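Local coordinates for protein tRNA dimethylallyltransferase (Staphylococcus epidermidis ATCC 12228, PDB 3D3Q) that probably transfers a dimethylallyl group from dimethylallyl diphosphate to adenine 37 of tRNAs that read codons beginning with uridine, at residues 114-119 with 188-193; 144-149 with 168-173; 198-203 with 288-293. All coordinates share one frame; numbering follows the deposited sequence.

How the contacts relate
From the N terminus, the chain reaches contact 1 just after helix 106-113. Segment 114-119 opens the contact, and helix 184-192 closes it 69 residues later. Contact 2 forms and closes within that excursion, where helix 143-153 packs on helix 166-179. Contact 3 comes next in series: 198-203 opens it and 288-293 closes it after a long, mainly helical excursion. Contacts 1 and 3 lie about 17 Å apart between centres and touch where Tyr114 packs on Met288. Contact 2 stands off, about 24 Å from contact 1 and about 22 Å from contact 3 between centres. Contact 3 belongs to the central parallel sheet, contact 1 to its flank and contact 2 to an outlying helical part.

Contact 1: 114-119 with 188-193; sequences YNYAFE and KVQQFT
Tyr114 presents one ring face to the side chain of Gln190. CG of Gln190 is 4.0 Å from the Tyr114 ring centroid, 13° off the ring normal, so this is a CH-pi contact over the face. CB of Gln190 lies over the same face, 3.8 Å from CE1 of Tyr114. The amide continues the overlap. Its plane is only 22° from that of the ring, and NE2 of Gln190 stacks 3.6 Å from CE2 of Tyr114. At the ring edge, close to its plane, sits the carbonyl O of Thr193. The Tyr116 ring meets Gln190 obliquely, with amide and ring planes 55° apart.

Gln190 reaches across because its chain is extended beyond CG. The amide is gripped at both ends by residues outside these segments. NE2 bonds to Lys287 O, and OE1 accepts from Arg186 NE. These two bonds fix the rotation of the amide and hold it flat against the ring.

The chain just after each of two helices meets beside the stack. Tyr114 follows the end of helix 106-113, and Thr193 follows the end of helix 184-192. The backbone N of Asn115 donates to O of Thr193 at 2.8 Å. CA of Tyr114 also approaches that oxygen, at 3.2 Å, as a CA-H...O contact.

The contact joins two helix ends at the surface, away from the probable substrate sites. It combines one backbone hydrogen bond with an amide laid on an aromatic face. Satisfying the amide through Lys287 and Arg186 allows a polar side chain to be buried against Tyr114 without bonding to it.

Contact 2: 144-149 with 168-173; sequences NKLHEY and RVLRAI
Helix 143-153 packs on helix 166-179 through Leu146, Val169, Leu170 and Ile173. The two run in roughly the same direction, with their segment axes 34° apart and 10.2 Å at closest approach. The joint is apolar, with no hydrogen bond across it.

Leu146 is central. Its CG lies anti to the backbone N (chi1 176°), which directs the branch at the second helix, where its methyls part toward Ile173 and Leu170. CD1 meets CD1 of Ile173, while CD2 lies 3.9 Å from CD2 of Leu170. The side chains of Leu146 and Leu170 cross at about a right angle. CG of Leu146 is 4.2 Å from CG1 of Val169.

The helical part to which this pair belongs lies well away from the centre of the chain. Segment 168-173 overlaps residues 167-171, which probably contact the tRNA, as in related enzymes.

Tyr149 comes in at the C-terminal end of its segment. The edge of its ring, at CE2, touches CG2 of Ile173 at 3.5 Å. His147 likewise turns a ring edge to Val169, with ND1 4.2 Å from CG2.

Contact 3: 198-203 with 288-293; sequences TLLIGI and MNVHWL
Ile201, Gly202 and Ile203 pair with His291, Trp292 and Leu293 as parallel strands. Strand 291-294 is the last strand of the chain's central parallel sheet, which has the P-loop NTPase fold. The short segment axes differ by 30°. Three backbone bonds join them: His291 N to Leu200 O at 2.9 Å, Gly202 N to His291 O at 3.2 Å, and Leu293 N to Gly202 O at 2.7 Å.

Packing is close around Gly202. CZ3 of Trp292 lies 3.9 Å from its CA, and Val290 CG1 sits over the same stretch of backbone. CD2 of Leu200 touches both CE of Met288, a selenomethionine in the model, and CG2 of Val290, each at 3.5 Å. Helix 106-113 also packs on Met288. On the other sheet face, Ile201 CD1 meets Leu293 CD1 at 3.8 Å, and Ile203 packs on Ser18 of the probable substrate site.

The solvent side is looser. Exposed Asn289 makes little contact with 198-203. The imidazole of His291 leads away from that strand toward Glu306 and Gln310 of helix 300-314.

Gly202 N approaches O of His291 from above its carbonyl plane, 57° out of it.

Contact 1: 114-119 with 188-193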
loop_
_atom_site.group_PDB
_atom_site.type_symbol
_atom_site.label_atom_id
_atom_site.label_comp_id
_atom_site.label_asym_id
_atom_site.label_seq_id
_atom_site.Cartn_x
_atom_site.Cartn_y
_atom_site.Cartn_z
ATOM N N TYR A 114 -11.566 -5.694 -6.336
ATOM C CA TYR A 114 -12.545 -5.541 -7.400
ATOM C C TYR A 114 -12.390 -6.539 -8.524
ATOM O O TYR A 114 -11.282 -6.948 -8.841
ATOM C CB TYR A 114 -12.426 -4.135 -7.977
ATOM C CG TYR A 114 -12.370 -3.064 -6.916
ATOM C CD1 TYR A 114 -13.403 -2.931 -6.005
ATOM C CD2 TYR A 114 -11.282 -2.193 -6.821
ATOM C CE1 TYR A 114 -13.371 -1.971 -5.022
ATOM C CE2 TYR A 114 -11.234 -1.213 -5.834
ATOM C CZ TYR A 114 -12.297 -1.114 -4.933
ATOM O OH TYR A 114 -12.320 -0.174 -3.939
ATOM N N ASN A 115 -13.502 -6.914 -9.141
ATOM C CA ASN A 115 -13.464 -7.846 -10.254
ATOM C C ASN A 115 -13.520 -7.150 -11.590
ATOM O O ASN A 115 -14.386 -7.461 -12.397
ATOM C CB ASN A 115 -14.636 -8.797 -10.184
ATOM C CG ASN A 115 -14.327 -10.017 -9.401
ATOM O OD1 ASN A 115 -15.145 -10.925 -9.330
ATOM N ND2 ASN A 115 -13.133 -10.063 -8.799
ATOM N N TYR A 116 -12.615 -6.212 -11.831
ATOM C CA TYR A 116 -12.616 -5.505 -13.100
ATOM C C TYR A 116 -11.190 -5.278 -13.573
ATOM O O TYR A 116 -10.253 -5.258 -12.768
ATOM C CB TYR A 116 -13.389 -4.159 -12.984
ATOM C CG TYR A 116 -12.568 -2.929 -12.557
ATOM C CD1 TYR A 116 -11.843 -2.169 -13.494
ATOM C CD2 TYR A 116 -12.478 -2.548 -11.198
ATOM C CE1 TYR A 116 -11.047 -1.075 -13.082
ATOM C CE2 TYR A 116 -11.685 -1.453 -10.790
ATOM C CZ TYR A 116 -10.978 -0.736 -11.738
ATOM O OH TYR A 116 -10.174 0.290 -11.342
ATOM N N ALA A 117 -11.027 -5.135 -14.885
ATOM C CA ALA A 117 -9.718 -4.904 -15.474
ATOM C C ALA A 117 -9.411 -3.416 -15.396
ATOM O O ALA A 117 -10.178 -2.596 -15.900
ATOM C CB ALA A 117 -9.711 -5.371 -16.924
ATOM N N PHE A 118 -8.295 -3.081 -14.749
ATOM C CA PHE A 118 -7.875 -1.692 -14.590
ATOM C C PHE A 118 -7.646 -1.027 -15.932
ATOM O O PHE A 118 -7.944 -1.587 -16.989
ATOM C CB PHE A 118 -6.561 -1.591 -13.780
ATOM C CG PHE A 118 -5.282 -1.719 -14.620
ATOM C CD1 PHE A 118 -4.206 -0.841 -14.417
ATOM C CD2 PHE A 118 -5.135 -2.737 -15.576
ATOM C CE1 PHE A 118 -3.005 -0.975 -15.147
ATOM C CE2 PHE A 118 -3.933 -2.878 -16.310
ATOM C CZ PHE A 118 -2.867 -1.997 -16.094
ATOM N N GLU A 119 -7.090 0.177 -15.861
ATOM C CA GLU A 119 -6.758 0.978 -17.027
ATOM C C GLU A 119 -5.731 2.030 -16.610
ATOM O O GLU A 119 -4.836 1.770 -15.784
ATOM C CB GLU A 119 -8.024 1.635 -17.591
ATOM C CG GLU A 119 -8.773 2.540 -16.615
ATOM C CD GLU A 119 -10.292 2.367 -16.687
ATOM O OE1 GLU A 119 -10.787 1.280 -16.297
ATOM O OE2 GLU A 119 -10.993 3.312 -17.122
ATOM N N LYS A 188 -18.917 4.090 -9.014
ATOM C CA LYS A 188 -19.903 3.084 -9.391
ATOM C C LYS A 188 -19.291 1.708 -9.655
ATOM O O LYS A 188 -19.596 0.743 -8.960
ATOM C CB LYS A 188 -20.695 3.538 -10.621
ATOM C CG LYS A 188 -22.093 4.061 -10.297
ATOM C CD LYS A 188 -22.995 2.959 -9.754
ATOM C CE LYS A 188 -24.443 3.414 -9.701
ATOM N NZ LYS A 188 -24.638 4.700 -8.980
ATOM N N VAL A 189 -18.422 1.614 -10.646
ATOM C CA VAL A 189 -17.822 0.335 -10.960
ATOM C C VAL A 189 -17.120 -0.340 -9.779
ATOM O O VAL A 189 -17.206 -1.560 -9.605
ATOM C CB VAL A 189 -16.857 0.501 -12.088
ATOM C CG1 VAL A 189 -17.602 0.964 -13.317
ATOM C CG2 VAL A 189 -15.812 1.514 -11.687
ATOM N N GLN A 190 -16.421 0.439 -8.962
ATOM C CA GLN A 190 -15.740 -0.148 -7.810
ATOM C C GLN A 190 -16.762 -0.585 -6.777
ATOM O O GLN A 190 -16.551 -1.551 -6.043
ATOM C CB GLN A 190 -14.758 0.843 -7.190
ATOM C CG GLN A 190 -13.529 1.084 -8.047
ATOM C CD GLN A 190 -12.532 1.995 -7.369
ATOM O OE1 GLN A 190 -12.913 2.843 -6.560
ATOM N NE2 GLN A 190 -11.251 1.838 -7.699
ATOM N N GLN A 191 -17.889 0.113 -6.746
ATOM C CA GLN A 191 -18.951 -0.194 -5.806
ATOM C C GLN A 191 -19.720 -1.459 -6.171
ATOM O O GLN A 191 -20.302 -2.120 -5.313
ATOM C CB GLN A 191 -19.905 0.984 -5.746
ATOM C CG GLN A 191 -21.071 0.802 -4.826
ATOM C CD GLN A 191 -22.116 1.866 -5.072
ATOM O OE1 GLN A 191 -22.760 1.882 -6.132
ATOM N NE2 GLN A 191 -22.278 2.781 -4.111
ATOM N N PHE A 192 -19.714 -1.805 -7.447
ATOM C CA PHE A 192 -20.450 -2.973 -7.883
ATOM C C PHE A 192 -19.591 -4.191 -8.134
ATOM O O PHE A 192 -20.090 -5.314 -8.071
ATOM C CB PHE A 192 -21.241 -2.635 -9.147
ATOM C CG PHE A 192 -22.016 -3.795 -9.716
ATOM C CD1 PHE A 192 -23.016 -4.416 -8.973
ATOM C CD2 PHE A 192 -21.750 -4.257 -11.007
ATOM C CE1 PHE A 192 -23.737 -5.475 -9.506
ATOM C CE2 PHE A 192 -22.464 -5.314 -11.547
ATOM C CZ PHE A 192 -23.459 -5.924 -10.795
ATOM N N THR A 193 -18.313 -3.976 -8.435
ATOM C CA THR A 193 -17.408 -5.091 -8.705
ATOM C C THR A 193 -16.623 -5.486 -7.479
ATOM O O THR A 193 -15.673 -6.259 -7.578
ATOM C CB THR A 193 -16.346 -4.774 -9.770
ATOM O OG1 THR A 193 -16.756 -3.663 -10.570
ATOM C CG2 THR A 193 -16.148 -5.978 -10.656
#

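Contact 2: 144-149 with 168-173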
loop_
_atom_site.group_PDB
_atom_site.type_symbol
_atom_site.label_atom_id
_atom_site.label_comp_id
_atom_site.label_asym_id
_atom_site.label_seq_id
_atom_site.Cartn_x
_atom_site.Cartn_y
_atom_site.Cartn_z
ATOM N N ASN A 144 -19.777 27.103 -2.409
ATOM C CA ASN A 144 -20.729 26.921 -3.504
ATOM C C ASN A 144 -20.135 27.173 -4.889
ATOM O O ASN A 144 -20.458 26.464 -5.843
ATOM C CB ASN A 144 -21.971 27.808 -3.304
ATOM C CG ASN A 144 -23.118 27.080 -2.584
ATOM O OD1 ASN A 144 -23.719 26.140 -3.121
ATOM N ND2 ASN A 144 -23.424 27.522 -1.366
ATOM N N LYS A 145 -19.264 28.166 -5.015
ATOM C CA LYS A 145 -18.684 28.448 -6.319
ATOM C C LYS A 145 -17.868 27.246 -6.786
ATOM O O LYS A 145 -17.882 26.904 -7.966
ATOM C CB LYS A 145 -17.811 29.703 -6.261
ATOM C CG LYS A 145 -17.607 30.388 -7.613
ATOM C CD LYS A 145 -16.667 31.606 -7.490
ATOM C CE LYS A 145 -16.437 32.322 -8.827
ATOM N NZ LYS A 145 -15.353 33.335 -8.703
ATOM N N LEU A 146 -17.177 26.601 -5.852
ATOM C CA LEU A 146 -16.366 25.425 -6.162
ATOM C C LEU A 146 -17.251 24.232 -6.513
ATOM O O LEU A 146 -16.846 23.343 -7.266
ATOM C CB LEU A 146 -15.484 25.054 -4.973
ATOM C CG LEU A 146 -14.662 23.772 -5.141
ATOM C CD1 LEU A 146 -13.541 24.024 -6.124
ATOM C CD2 LEU A 146 -14.096 23.324 -3.796
ATOM N N HIS A 147 -18.455 24.218 -5.942
ATOM C CA HIS A 147 -19.429 23.153 -6.183
ATOM C C HIS A 147 -19.988 23.298 -7.589
ATOM O O HIS A 147 -20.172 22.303 -8.288
ATOM C CB HIS A 147 -20.569 23.239 -5.167
ATOM C CG HIS A 147 -21.507 22.070 -5.205
ATOM N ND1 HIS A 147 -21.105 20.782 -4.924
ATOM C CD2 HIS A 147 -22.838 22.001 -5.446
ATOM C CE1 HIS A 147 -22.144 19.971 -4.984
ATOM N NE2 HIS A 147 -23.208 20.686 -5.299
ATOM N N GLU A 148 -20.267 24.547 -7.982
ATOM C CA GLU A 148 -20.799 24.854 -9.315
ATOM C C GLU A 148 -19.782 24.300 -10.305
ATOM O O GLU A 148 -20.133 23.607 -11.258
ATOM C CB GLU A 148 -20.919 26.375 -9.571
ATOM C CG GLU A 148 -21.679 27.257 -8.538
ATOM C CD GLU A 148 -23.159 26.912 -8.342
ATOM O OE1 GLU A 148 -23.852 27.653 -7.591
ATOM O OE2 GLU A 148 -23.628 25.904 -8.924
ATOM N N TYR A 149 -18.518 24.630 -10.056
ATOM C CA TYR A 149 -17.409 24.195 -10.886
ATOM C C TYR A 149 -17.410 22.689 -11.039
ATOM O O TYR A 149 -17.224 22.170 -12.130
ATOM C CB TYR A 149 -16.082 24.640 -10.269
ATOM C CG TYR A 149 -14.885 24.169 -11.042
ATOM C CD1 TYR A 149 -14.715 24.529 -12.374
ATOM C CD2 TYR A 149 -13.924 23.348 -10.451
ATOM C CE1 TYR A 149 -13.620 24.085 -13.107
ATOM C CE2 TYR A 149 -12.814 22.896 -11.180
ATOM C CZ TYR A 149 -12.673 23.272 -12.508
ATOM O OH TYR A 149 -11.588 22.856 -13.252
ATOM N N ARG A 168 -14.698 16.069 -0.043
ATOM C CA ARG A 168 -15.145 15.193 -1.102
ATOM C C ARG A 168 -15.278 15.890 -2.459
ATOM O O ARG A 168 -15.046 15.266 -3.493
ATOM C CB ARG A 168 -16.451 14.508 -0.720
ATOM C CG ARG A 168 -16.233 13.198 0.019
ATOM C CD ARG A 168 -17.485 12.321 -0.040
ATOM N NE ARG A 168 -17.945 12.100 -1.420
ATOM C CZ ARG A 168 -18.969 11.309 -1.743
ATOM N NH1 ARG A 168 -19.640 10.666 -0.787
ATOM N NH2 ARG A 168 -19.314 11.152 -3.013
ATOM N N VAL A 169 -15.626 17.176 -2.456
ATOM C CA VAL A 169 -15.767 17.909 -3.698
ATOM C C VAL A 169 -14.415 18.083 -4.367
ATOM O O VAL A 169 -14.296 17.924 -5.589
ATOM C CB VAL A 169 -16.420 19.300 -3.485
ATOM C CG1 VAL A 169 -16.508 20.066 -4.801
ATOM C CG2 VAL A 169 -17.819 19.134 -2.909
ATOM N N LEU A 170 -13.387 18.407 -3.595
ATOM C CA LEU A 170 -12.060 18.563 -4.195
ATOM C C LEU A 170 -11.570 17.227 -4.744
ATOM O O LEU A 170 -11.044 17.161 -5.847
ATOM C CB LEU A 170 -11.042 19.094 -3.172
ATOM C CG LEU A 170 -11.117 20.586 -2.851
ATOM C CD1 LEU A 170 -10.195 20.896 -1.668
ATOM C CD2 LEU A 170 -10.749 21.401 -4.084
ATOM N N ARG A 171 -11.751 16.170 -3.966
ATOM C CA ARG A 171 -11.337 14.855 -4.391
ATOM C C ARG A 171 -11.907 14.545 -5.774
ATOM O O ARG A 171 -11.230 13.960 -6.616
ATOM C CB ARG A 171 -11.818 13.821 -3.392
ATOM C CG ARG A 171 -10.695 13.038 -2.781
ATOM C CD ARG A 171 -10.753 11.592 -3.228
ATOM N NE ARG A 171 -10.509 11.381 -4.666
ATOM C CZ ARG A 171 -9.360 11.635 -5.289
ATOM N NH1 ARG A 171 -9.249 11.389 -6.584
ATOM N NH2 ARG A 171 -8.329 12.145 -4.619
ATOM N N ALA A 172 -13.151 14.943 -6.005
ATOM C CA ALA A 172 -13.783 14.720 -7.287
ATOM C C ALA A 172 -13.135 15.637 -8.325
ATOM O O ALA A 172 -12.708 15.186 -9.388
ATOM C CB ALA A 172 -15.276 14.992 -7.193
ATOM N N ILE A 173 -13.054 16.928 -8.023
ATOM C CA ILE A 173 -12.430 17.880 -8.933
ATOM C C ILE A 173 -10.970 17.501 -9.181
ATOM O O ILE A 173 -10.463 17.624 -10.293
ATOM C CB ILE A 173 -12.505 19.293 -8.351
ATOM C CG1 ILE A 173 -13.970 19.706 -8.265
ATOM C CG2 ILE A 173 -11.712 20.264 -9.206
ATOM C CD1 ILE A 173 -14.195 20.914 -7.425
#

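Contact 3: 198-203 with 288-293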
loop_
_atom_site.group_PDB
_atom_site.type_symbol
_atom_site.label_atom_id
_atom_site.label_comp_id
_atom_site.label_asym_id
_atom_site.label_seq_id
_atom_site.Cartn_x
_atom_site.Cartn_y
_atom_site.Cartn_z
ATOM N N THR A 198 -14.963 -4.305 2.401
ATOM C CA THR A 198 -13.656 -3.783 2.813
ATOM C C THR A 198 -13.589 -2.563 3.724
ATOM O O THR A 198 -14.410 -1.658 3.648
ATOM C CB THR A 198 -12.766 -3.484 1.568
ATOM O OG1 THR A 198 -13.188 -2.257 0.960
ATOM C CG2 THR A 198 -12.874 -4.616 0.539
ATOM N N LEU A 199 -12.590 -2.576 4.596
ATOM C CA LEU A 199 -12.331 -1.477 5.509
ATOM C C LEU A 199 -10.888 -1.091 5.191
ATOM O O LEU A 199 -9.966 -1.382 5.944
ATOM C CB LEU A 199 -12.469 -1.934 6.964
ATOM C CG LEU A 199 -12.090 -0.941 8.071
ATOM C CD1 LEU A 199 -12.478 0.491 7.718
ATOM C CD2 LEU A 199 -12.773 -1.391 9.340
ATOM N N LEU A 200 -10.710 -0.454 4.040
ATOM C CA LEU A 200 -9.401 -0.065 3.559
ATOM C C LEU A 200 -8.801 1.127 4.286
ATOM O O LEU A 200 -9.296 2.246 4.176
ATOM C CB LEU A 200 -9.493 0.225 2.065
ATOM C CG LEU A 200 -8.208 0.443 1.286
ATOM C CD1 LEU A 200 -7.371 -0.833 1.251
ATOM C CD2 LEU A 200 -8.571 0.870 -0.129
ATOM N N ILE A 201 -7.728 0.880 5.030
ATOM C CA ILE A 201 -7.067 1.949 5.768
ATOM C C ILE A 201 -5.578 2.035 5.375
ATOM O O ILE A 201 -4.918 1.024 5.118
ATOM C CB ILE A 201 -7.235 1.768 7.330
ATOM C CG1 ILE A 201 -6.229 0.787 7.880
ATOM C CG2 ILE A 201 -8.603 1.215 7.667
ATOM C CD1 ILE A 201 -5.046 1.461 8.458
ATOM N N GLY A 202 -5.067 3.260 5.306
ATOM C CA GLY A 202 -3.681 3.477 4.941
ATOM C C GLY A 202 -2.985 4.432 5.890
ATOM O O GLY A 202 -3.609 5.348 6.422
ATOM N N ILE A 203 -1.694 4.207 6.116
ATOM C CA ILE A 203 -0.906 5.061 6.996
ATOM C C ILE A 203 -0.149 6.057 6.139
ATOM O O ILE A 203 0.676 5.681 5.309
ATOM C CB ILE A 203 0.098 4.251 7.804
ATOM C CG1 ILE A 203 -0.615 3.134 8.563
ATOM C CG2 ILE A 203 0.810 5.160 8.774
ATOM C CD1 ILE A 203 0.335 2.225 9.309
HETATM N N MSE A 288 -7.741 4.460 -5.150
HETATM C CA MSE A 288 -8.489 3.834 -4.070
HETATM C C MSE A 288 -9.090 4.860 -3.157
HETATM O O MSE A 288 -8.645 6.005 -3.084
HETATM C CB MSE A 288 -7.575 2.957 -3.222
HETATM C CG MSE A 288 -6.636 2.061 -3.990
HETATM SE SE MSE A 288 -7.480 0.483 -4.627
HETATM C CE MSE A 288 -7.347 -0.584 -3.016
ATOM N N ASN A 289 -10.107 4.423 -2.446
ATOM C CA ASN A 289 -10.755 5.282 -1.496
ATOM C C ASN A 289 -10.301 4.725 -0.158
ATOM O O ASN A 289 -10.967 3.886 0.440
ATOM C CB ASN A 289 -12.270 5.180 -1.632
ATOM C CG ASN A 289 -12.985 6.149 -0.729
ATOM O OD1 ASN A 289 -12.788 7.365 -0.831
ATOM N ND2 ASN A 289 -13.813 5.626 0.171
ATOM N N VAL A 290 -9.139 5.179 0.284
ATOM C CA VAL A 290 -8.563 4.729 1.538
ATOM C C VAL A 290 -8.827 5.700 2.686
ATOM O O VAL A 290 -8.836 6.918 2.491
ATOM C CB VAL A 290 -7.033 4.583 1.423
ATOM C CG1 VAL A 290 -6.485 3.897 2.653
ATOM C CG2 VAL A 290 -6.676 3.829 0.165
ATOM N N HIS A 291 -9.031 5.149 3.885
ATOM C CA HIS A 291 -9.251 5.943 5.103
ATOM C C HIS A 291 -7.843 6.106 5.682
ATOM O O HIS A 291 -7.359 5.260 6.424
ATOM C CB HIS A 291 -10.160 5.184 6.082
ATOM C CG HIS A 291 -10.579 5.988 7.277
ATOM N ND1 HIS A 291 -9.694 6.393 8.253
ATOM C CD2 HIS A 291 -11.798 6.429 7.667
ATOM C CE1 HIS A 291 -10.349 7.046 9.198
ATOM N NE2 HIS A 291 -11.626 7.081 8.866
ATOM N N TRP A 292 -7.192 7.197 5.312
ATOM C CA TRP A 292 -5.838 7.482 5.745
ATOM C C TRP A 292 -5.690 7.907 7.199
ATOM O O TRP A 292 -6.464 8.720 7.693
ATOM C CB TRP A 292 -5.234 8.574 4.867
ATOM C CG TRP A 292 -5.195 8.215 3.429
ATOM C CD1 TRP A 292 -6.106 8.540 2.471
ATOM C CD2 TRP A 292 -4.198 7.415 2.787
ATOM N NE1 TRP A 292 -5.732 7.990 1.264
ATOM C CE2 TRP A 292 -4.565 7.295 1.431
ATOM C CE3 TRP A 292 -3.025 6.791 3.230
ATOM C CZ2 TRP A 292 -3.808 6.570 0.512
ATOM C CZ3 TRP A 292 -2.268 6.071 2.322
ATOM C CH2 TRP A 292 -2.663 5.968 0.971
ATOM N N LEU A 293 -4.681 7.350 7.871
ATOM C CA LEU A 293 -4.347 7.669 9.260
ATOM C C LEU A 293 -3.016 8.372 9.163
ATOM O O LEU A 293 -2.044 7.775 8.709
ATOM C CB LEU A 293 -4.168 6.402 10.091
ATOM C CG LEU A 293 -5.416 5.539 10.139
ATOM C CD1 LEU A 293 -5.185 4.281 10.959
ATOM C CD2 LEU A 293 -6.542 6.378 10.720
#